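Local atomic coordinates of ORF34P2 (PDB entry 2WKD), a protein that binds single-stranded DNA, probably with nanomolar affinity and without sequence specificity. Residues T20-L32 with V43-M56. The protein carries 2 engineered substitutions. Sequence-based numbering, arbitrary orientation.
Sequences TAKGDKKIISVPL and VAYGSAFMPDFIQM. Engineered in segment 43-56: M50 (natural residue Leu), M56 (natural residue Leu).
F49 lies alongside I27, the two side chains rising together from the sheet, with CD1 of I27 3.5 Å from CE1 of the ring. K25 runs square across F49 and brings its CB to the ring edge, near the ring plane, while the methyl of T20 touches CE1. Beyond CB the K25 chain bends at chi2 (-61°), and NZ turns to D52, making a 3.0 Å salt bridge to OD1 from the syn side, with NZ 29° off the plane of the carboxylate. A water links the same NZ to the carbonyl O of M50. At the other end, P31 sits over one face of the Y45 ring in a CH-pi contact, CB 4.2 Å from the centroid, and V43 CG1 meets that same CB. Between these ends, strands 25-31 and 45-49 run antiparallel within the OB-type sheet of this SSB, 25-31 lying between 15-18 and 45-49. I28 pairs with A48 and V30 with G46 through two backbone hydrogen bonds each. On the face away from I27 and F49, I28 and A48 are buried, A48 against V62 of strand 59-68 and I28 against T15. Here the engineered selenomethionine M50 presses its CE on I28 CD1, a tight 3.4 Å. K26 runs past M50, its CB against CG, and a kink at chi4 (61°) lets NZ give I54 O a weak 3.3 Å bond; a water bridges these two atoms as well.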
ATOM      1  N   THR A  20     -14.936  22.325   0.953  1.00 33.28           N
ATOM      2  CA  THR A  20     -14.775  21.748   2.292  1.00 34.27           C
ATOM      3  C   THR A  20     -14.813  22.902   3.278  1.00 33.90           C
ATOM      4  O   THR A  20     -14.764  24.073   2.877  1.00 33.40           O
ATOM      5  CB  THR A  20     -13.398  21.023   2.490  1.00 36.84           C
ATOM      6  OG1 THR A  20     -12.344  21.990   2.593  1.00 37.70           O
ATOM      7  CG2 THR A  20     -13.086  20.074   1.362  1.00 34.85           C
ATOM      8  N   ALA A  21     -14.875  22.566   4.560  1.00 34.17           N
ATOM      9  CA  ALA A  21     -14.784  23.542   5.648  1.00 33.28           C
ATOM     10  C   ALA A  21     -13.449  24.318   5.633  1.00 32.48           C
ATOM     11  O   ALA A  21     -13.318  25.353   6.285  1.00 33.37           O
ATOM     12  CB  ALA A  21     -14.982  22.838   6.989  1.00 32.52           C
ATOM     13  N   LYS A  22     -12.478  23.807   4.880  1.00 34.37           N
ATOM     14  CA  LYS A  22     -11.182  24.469   4.687  1.00 36.01           C
ATOM     15  C   LYS A  22     -11.048  25.056   3.271  1.00 35.86           C
ATOM     16  O   LYS A  22      -9.936  25.242   2.780  1.00 35.94           O
ATOM     17  CB  LYS A  22     -10.032  23.479   4.946  1.00 37.89           C
ATOM     18  CG  LYS A  22     -10.053  22.735   6.303  1.00 39.36           C
ATOM     19  CD  LYS A  22     -10.009  23.682   7.504  1.00 42.06           C
ATOM     20  CE  LYS A  22      -9.738  22.928   8.813  1.00 47.06           C
ATOM     21  NZ  LYS A  22     -10.147  23.711  10.019  1.00 49.14           N
ATOM     22  N   GLY A  23     -12.179  25.347   2.622  1.00 32.58           N
ATOM     23  CA  GLY A  23     -12.181  25.891   1.256  1.00 32.63           C
ATOM     24  C   GLY A  23     -12.037  24.821   0.189  1.00 32.02           C
ATOM     25  O   GLY A  23     -12.048  23.634   0.504  1.00 33.75           O
ATOM     26  N   ASP A  24     -11.876  25.245  -1.065  1.00 30.46           N
ATOM     27  CA  ASP A  24     -11.667  24.339  -2.207  1.00 32.99           C
ATOM     28  C   ASP A  24     -10.526  23.351  -1.935  1.00 34.03           C
ATOM     29  O   ASP A  24      -9.421  23.767  -1.575  1.00 34.34           O
ATOM     30  CB  ASP A  24     -11.289  25.133  -3.471  1.00 27.85           C
ATOM     31  CG  ASP A  24     -12.462  25.898  -4.071  1.00 36.54           C
ATOM     32  OD1 ASP A  24     -13.577  25.895  -3.493  1.00 36.32           O
ATOM     33  OD2 ASP A  24     -12.254  26.512  -5.132  1.00 40.17           O
ATOM     34  N   LYS A  25     -10.789  22.063  -2.133  1.00 34.23           N
ATOM     35  CA  LYS A  25      -9.724  21.066  -2.126  1.00 36.07           C
ATOM     36  C   LYS A  25      -9.875  20.144  -3.295  1.00 35.28           C
ATOM     37  O   LYS A  25     -11.001  19.750  -3.646  1.00 36.74           O
ATOM     38  CB  LYS A  25      -9.724  20.223  -0.846  1.00 35.86           C
ATOM     39  CG  LYS A  25      -9.478  20.995   0.441  1.00 36.80           C
ATOM     40  CD  LYS A  25      -8.119  21.672   0.438  1.00 36.37           C
ATOM     41  CE  LYS A  25      -7.801  22.262   1.802  1.00 43.57           C
ATOM     42  NZ  LYS A  25      -6.415  22.805   1.814  1.00 44.33           N
ATOM     43  N   LYS A  26      -8.735  19.803  -3.892  1.00 32.04           N
ATOM     44  CA  LYS A  26      -8.654  18.697  -4.820  1.00 32.45           C
ATOM     45  C   LYS A  26      -8.649  17.392  -4.038  1.00 34.60           C
ATOM     46  O   LYS A  26      -7.982  17.280  -2.992  1.00 37.40           O
ATOM     47  CB  LYS A  26      -7.398  18.797  -5.686  1.00 32.12           C
ATOM     48  CG  LYS A  26      -7.457  19.832  -6.794  1.00 31.45           C
ATOM     49  CD  LYS A  26      -6.242  19.682  -7.704  1.00 28.57           C
ATOM     50  CE  LYS A  26      -6.215  20.776  -8.769  1.00 33.31           C
ATOM     51  NZ  LYS A  26      -6.133  22.159  -8.210  1.00 29.81           N
ATOM     52  N   ILE A  27      -9.411  16.419  -4.519  1.00 33.96           N
ATOM     53  CA  ILE A  27      -9.367  15.058  -3.976  1.00 37.53           C
ATOM     54  C   ILE A  27      -9.038  14.103  -5.120  1.00 37.22           C
ATOM     55  O   ILE A  27      -9.733  14.095  -6.147  1.00 35.13           O
ATOM     56  CB  ILE A  27     -10.705  14.619  -3.336  1.00 38.27           C
ATOM     57  CG1 ILE A  27     -11.093  15.545  -2.185  1.00 44.53           C
ATOM     58  CG2 ILE A  27     -10.618  13.165  -2.847  1.00 37.57           C
ATOM     59  CD1 ILE A  27     -12.459  15.221  -1.569  1.00 59.32           C
ATOM     60  N   ILE A  28      -7.974  13.317  -4.937  1.00 37.08           N
ATOM     61  CA  ILE A  28      -7.567  12.320  -5.924  1.00 37.01           C
ATOM     62  C   ILE A  28      -8.016  10.928  -5.477  1.00 37.17           C
ATOM     63  O   ILE A  28      -8.077  10.640  -4.278  1.00 39.60           O
ATOM     64  CB  ILE A  28      -6.027  12.363  -6.191  1.00 36.76           C
ATOM     65  CG1 ILE A  28      -5.692  11.702  -7.537  1.00 35.20           C
ATOM     66  CG2 ILE A  28      -5.241  11.746  -5.015  1.00 37.90           C
ATOM     67  CD1 ILE A  28      -4.237  11.827  -7.970  1.00 32.18           C
ATOM     68  N   SER A  29      -8.345  10.083  -6.448  1.00 37.47           N
ATOM     69  CA  SER A  29      -8.747   8.703  -6.195  1.00 36.53           C
ATOM     70  C   SER A  29      -7.778   7.803  -6.949  1.00 33.60           C
ATOM     71  O   SER A  29      -7.678   7.880  -8.174  1.00 33.19           O
ATOM     72  CB  SER A  29     -10.198   8.476  -6.651  1.00 36.50           C
ATOM     73  OG  SER A  29     -10.611   7.128  -6.420  1.00 45.75           O
ATOM     74  N   VAL A  30      -7.032   6.989  -6.207  1.00 33.09           N
ATOM     75  CA  VAL A  30      -5.964   6.143  -6.785  1.00 32.28           C
ATOM     76  C   VAL A  30      -6.133   4.650  -6.446  1.00 31.99           C
ATOM     77  O   VAL A  30      -6.638   4.317  -5.367  1.00 31.45           O
ATOM     78  CB  VAL A  30      -4.540   6.630  -6.354  1.00 34.99           C
ATOM     79  CG1 VAL A  30      -4.252   8.037  -6.924  1.00 33.76           C
ATOM     80  CG2 VAL A  30      -4.368   6.613  -4.823  1.00 30.48           C
ATOM     81  N   PRO A  31      -5.709   3.747  -7.362  1.00 33.35           N
ATOM     82  CA  PRO A  31      -5.844   2.291  -7.123  1.00 33.54           C
ATOM     83  C   PRO A  31      -4.851   1.825  -6.052  1.00 33.75           C
ATOM     84  O   PRO A  31      -3.678   2.211  -6.083  1.00 32.40           O
ATOM     85  CB  PRO A  31      -5.494   1.672  -8.483  1.00 31.44           C
ATOM     86  CG  PRO A  31      -4.562   2.643  -9.120  1.00 36.11           C
ATOM     87  CD  PRO A  31      -5.027   4.030  -8.646  1.00 34.16           C
ATOM     88  N   LEU A  32      -5.340   1.032  -5.108  1.00 32.42           N
ATOM     89  CA  LEU A  32      -4.528   0.499  -4.020  1.00 34.56           C
ATOM     90  C   LEU A  32      -3.760  -0.775  -4.360  1.00 34.77           C
ATOM     91  O   LEU A  32      -2.910  -1.208  -3.583  1.00 35.29           O
ATOM     92  CB  LEU A  32      -5.388   0.264  -2.782  1.00 31.28           C
ATOM     93  CG  LEU A  32      -6.143   1.510  -2.339  1.00 35.95           C
ATOM     94  CD1 LEU A  32      -6.987   1.149  -1.135  1.00 39.30           C
ATOM     95  CD2 LEU A  32      -5.197   2.699  -2.030  1.00 25.82           C
ATOM     96  N   VAL A  43     -10.535  -3.507  -8.610  1.00 37.11           N
ATOM     97  CA  VAL A  43      -9.485  -2.856  -7.830  1.00 35.58           C
ATOM     98  C   VAL A  43     -10.077  -1.819  -6.871  1.00 33.88           C
ATOM     99  O   VAL A  43     -10.909  -1.007  -7.271  1.00 34.51           O
ATOM    100  CB  VAL A  43      -8.421  -2.222  -8.761  1.00 36.01           C
ATOM    101  CG1 VAL A  43      -7.508  -1.272  -8.000  1.00 34.26           C
ATOM    102  CG2 VAL A  43      -7.611  -3.321  -9.449  1.00 34.47           C
ATOM    103  N   ALA A  44      -9.660  -1.866  -5.607  1.00 31.38           N
ATOM    104  CA  ALA A  44     -10.064  -0.864  -4.630  1.00 29.80           C
ATOM    105  C   ALA A  44      -9.307   0.463  -4.852  1.00 29.89           C
ATOM    106  O   ALA A  44      -8.142   0.460  -5.272  1.00 29.90           O
ATOM    107  CB  ALA A  44      -9.850  -1.383  -3.233  1.00 28.66           C
ATOM    108  N   TYR A  45      -9.984   1.581  -4.579  1.00 28.20           N
ATOM    109  CA  TYR A  45      -9.435   2.922  -4.771  1.00 30.03           C
ATOM    110  C   TYR A  45      -9.403   3.689  -3.473  1.00 29.93           C
ATOM    111  O   TYR A  45     -10.334   3.609  -2.680  1.00 31.40           O
ATOM    112  CB  TYR A  45     -10.230   3.705  -5.823  1.00 30.59           C
ATOM    113  CG  TYR A  45      -9.853   3.296  -7.217  1.00 30.59           C
ATOM    114  CD1 TYR A  45     -10.313   2.096  -7.753  1.00 29.18           C
ATOM    115  CD2 TYR A  45      -9.005   4.089  -7.988  1.00 29.92           C
ATOM    116  CE1 TYR A  45      -9.946   1.697  -9.023  1.00 31.54           C
ATOM    117  CE2 TYR A  45      -8.629   3.705  -9.260  1.00 29.86           C
ATOM    118  CZ  TYR A  45      -9.108   2.502  -9.771  1.00 34.93           C
ATOM    119  OH  TYR A  45      -8.748   2.108 -11.031  1.00 37.09           O
ATOM    120  N   GLY A  46      -8.304   4.401  -3.246  1.00 27.65           N
ATOM    121  CA  GLY A  46      -8.188   5.258  -2.078  1.00 29.53           C
ATOM    122  C   GLY A  46      -8.209   6.723  -2.470  1.00 30.01           C
ATOM    123  O   GLY A  46      -7.735   7.099  -3.546  1.00 29.75           O
ATOM    124  N   SER A  47      -8.754   7.549  -1.585  1.00 31.78           N
ATOM    125  CA  SER A  47      -8.828   8.989  -1.817  1.00 33.42           C
ATOM    126  C   SER A  47      -7.927   9.767  -0.871  1.00 30.94           C
ATOM    127  O   SER A  47      -7.734   9.375   0.282  1.00 31.49           O
ATOM    128  CB  SER A  47     -10.270   9.466  -1.666  1.00 32.82           C
ATOM    129  OG  SER A  47     -11.127   8.633  -2.422  1.00 41.61           O
ATOM    130  N   ALA A  48      -7.384  10.875  -1.368  1.00 32.37           N
ATOM    131  CA  ALA A  48      -6.539  11.767  -0.567  1.00 30.63           C
ATOM    132  C   ALA A  48      -6.729  13.228  -0.987  1.00 30.34           C
ATOM    133  O   ALA A  48      -6.888  13.521  -2.177  1.00 26.76           O
ATOM    134  CB  ALA A  48      -5.078  11.376  -0.709  1.00 31.35           C
ATOM    135  N   PHE A  49      -6.693  14.130  -0.008  1.00 30.19           N
ATOM    136  CA  PHE A  49      -6.720  15.562  -0.275  1.00 32.19           C
ATOM    137  C   PHE A  49      -5.351  16.026  -0.749  1.00 31.63           C
ATOM    138  O   PHE A  49      -4.326  15.595  -0.212  1.00 36.78           O
ATOM    139  CB  PHE A  49      -7.141  16.338   0.977  1.00 30.33           C
ATOM    140  CG  PHE A  49      -8.608  16.199   1.322  1.00 32.81           C
ATOM    141  CD1 PHE A  49      -9.555  17.058   0.761  1.00 34.13           C
ATOM    142  CD2 PHE A  49      -9.042  15.222   2.208  1.00 32.92           C
ATOM    143  CE1 PHE A  49     -10.910  16.941   1.084  1.00 38.06           C
ATOM    144  CE2 PHE A  49     -10.405  15.099   2.532  1.00 35.32           C
ATOM    145  CZ  PHE A  49     -11.334  15.960   1.968  1.00 27.59           C
HETATM  146  N   MSE A  50      -5.338  16.883  -1.764  1.00 29.74           N
HETATM  147  CA  MSE A  50      -4.110  17.430  -2.333  1.00 32.05           C
HETATM  148  C   MSE A  50      -3.804  18.762  -1.662  1.00 31.99           C
HETATM  149  O   MSE A  50      -4.727  19.521  -1.350  1.00 29.75           O
HETATM  150  CB  MSE A  50      -4.266  17.692  -3.842  1.00 31.96           C
HETATM  151  CG  MSE A  50      -4.667  16.497  -4.670  1.00 39.27           C
HETATM  152 SE   MSE A  50      -3.149  15.289  -4.989  1.00 41.68          SE
HETATM  153  CE  MSE A  50      -3.501  14.962  -6.837  1.00 47.33           C
ATOM    154  N   PRO A  51      -2.504  19.063  -1.454  1.00 32.20           N
ATOM    155  CA  PRO A  51      -2.090  20.403  -1.018  1.00 31.17           C
ATOM    156  C   PRO A  51      -2.484  21.461  -2.060  1.00 32.06           C
ATOM    157  O   PRO A  51      -2.645  21.137  -3.239  1.00 30.86           O
ATOM    158  CB  PRO A  51      -0.558  20.315  -0.910  1.00 31.50           C
ATOM    159  CG  PRO A  51      -0.154  18.963  -1.394  1.00 33.15           C
ATOM    160  CD  PRO A  51      -1.387  18.098  -1.512  1.00 31.31           C
ATOM    161  N   ASP A  52      -2.614  22.714  -1.629  1.00 31.51           N
ATOM    162  CA  ASP A  52      -3.126  23.787  -2.496  1.00 32.20           C
ATOM    163  C   ASP A  52      -2.282  24.025  -3.747  1.00 32.94           C
ATOM    164  O   ASP A  52      -2.816  24.414  -4.766  1.00 32.71           O
ATOM    165  CB  ASP A  52      -3.276  25.103  -1.727  1.00 30.19           C
ATOM    166  CG  ASP A  52      -4.377  25.058  -0.664  1.00 38.20           C
ATOM    167  OD1 ASP A  52      -5.208  24.119  -0.658  1.00 36.46           O
ATOM    168  OD2 ASP A  52      -4.408  25.991   0.177  1.00 43.85           O
ATOM    169  N   PHE A  53      -0.973  23.785  -3.677  1.00 34.67           N
ATOM    170  CA  PHE A  53      -0.095  24.100  -4.818  1.00 37.71           C
ATOM    171  C   PHE A  53      -0.225  23.122  -6.003  1.00 37.82           C
ATOM    172  O   PHE A  53       0.158  23.454  -7.131  1.00 40.00           O
ATOM    173  CB  PHE A  53       1.363  24.184  -4.362  1.00 36.70           C
ATOM    174  CG  PHE A  53       2.013  22.845  -4.185  1.00 40.87           C
ATOM    175  CD1 PHE A  53       2.728  22.268  -5.231  1.00 40.56           C
ATOM    176  CD2 PHE A  53       1.910  22.157  -2.977  1.00 36.41           C
ATOM    177  CE1 PHE A  53       3.327  21.031  -5.069  1.00 41.64           C
ATOM    178  CE2 PHE A  53       2.509  20.923  -2.809  1.00 39.40           C
ATOM    179  CZ  PHE A  53       3.212  20.357  -3.852  1.00 36.86           C
ATOM    180  N   ILE A  54      -0.753  21.925  -5.745  1.00 35.03           N
ATOM    181  CA  ILE A  54      -0.950  20.924  -6.785  1.00 33.39           C
ATOM    182  C   ILE A  54      -1.915  21.429  -7.843  1.00 33.34           C
ATOM    183  O   ILE A  54      -2.934  22.012  -7.513  1.00 32.48           O
ATOM    184  CB  ILE A  54      -1.419  19.559  -6.181  1.00 34.02           C
ATOM    185  CG1 ILE A  54      -0.286  18.925  -5.355  1.00 30.15           C
ATOM    186  CG2 ILE A  54      -1.869  18.592  -7.267  1.00 28.41           C
ATOM    187  CD1 ILE A  54       0.985  18.630  -6.153  1.00 33.45           C
ATOM    188  N   GLN A  55      -1.571  21.198  -9.110  1.00 33.74           N
ATOM    189  CA  GLN A  55      -2.384  21.607 -10.257  1.00 32.73           C
ATOM    190  C   GLN A  55      -2.788  20.420 -11.132  1.00 32.88           C
ATOM    191  O   GLN A  55      -2.098  19.408 -11.172  1.00 29.53           O
ATOM    192  CB  GLN A  55      -1.623  22.640 -11.091  1.00 34.33           C
ATOM    193  CG  GLN A  55      -1.557  24.006 -10.407  1.00 41.37           C
ATOM    194  CD  GLN A  55      -1.310  25.129 -11.378  1.00 56.45           C
ATOM    195  OE1 GLN A  55      -0.173  25.362 -11.800  1.00 57.24           O
ATOM    196  NE2 GLN A  55      -2.379  25.848 -11.741  1.00 54.71           N
HETATM  197  N   MSE A  56      -3.918  20.540 -11.822  1.00 32.17           N
HETATM  198  CA  MSE A  56      -4.333  19.527 -12.788  1.00 33.23           C
HETATM  199  C   MSE A  56      -3.204  19.285 -13.784  1.00 33.04           C
HETATM  200  O   MSE A  56      -2.640  20.232 -14.341  1.00 33.25           O
HETATM  201  CB  MSE A  56      -5.617  19.940 -13.515  1.00 32.85           C
HETATM  202  CG  MSE A  56      -6.825  20.175 -12.596  1.00 31.45           C
HETATM  203 SE   MSE A  56      -7.357  18.538 -11.674  1.00 37.30          SE
HETATM  204  CE  MSE A  56      -8.408  17.733 -13.100  1.00 40.65           C
TER
HETATM  205  O   HOH W   1      -6.880  23.551  -2.483  1.00 44.33           O
HETATM  206  O   HOH W   2      -5.156  20.045   1.386  1.00 39.68           O
HETATM  207  O   HOH W   3      -6.121  21.060  -3.229  1.00 35.47           O
HETATM  208  O   HOH W   4      -4.789  22.153  -5.373  1.00 38.53           O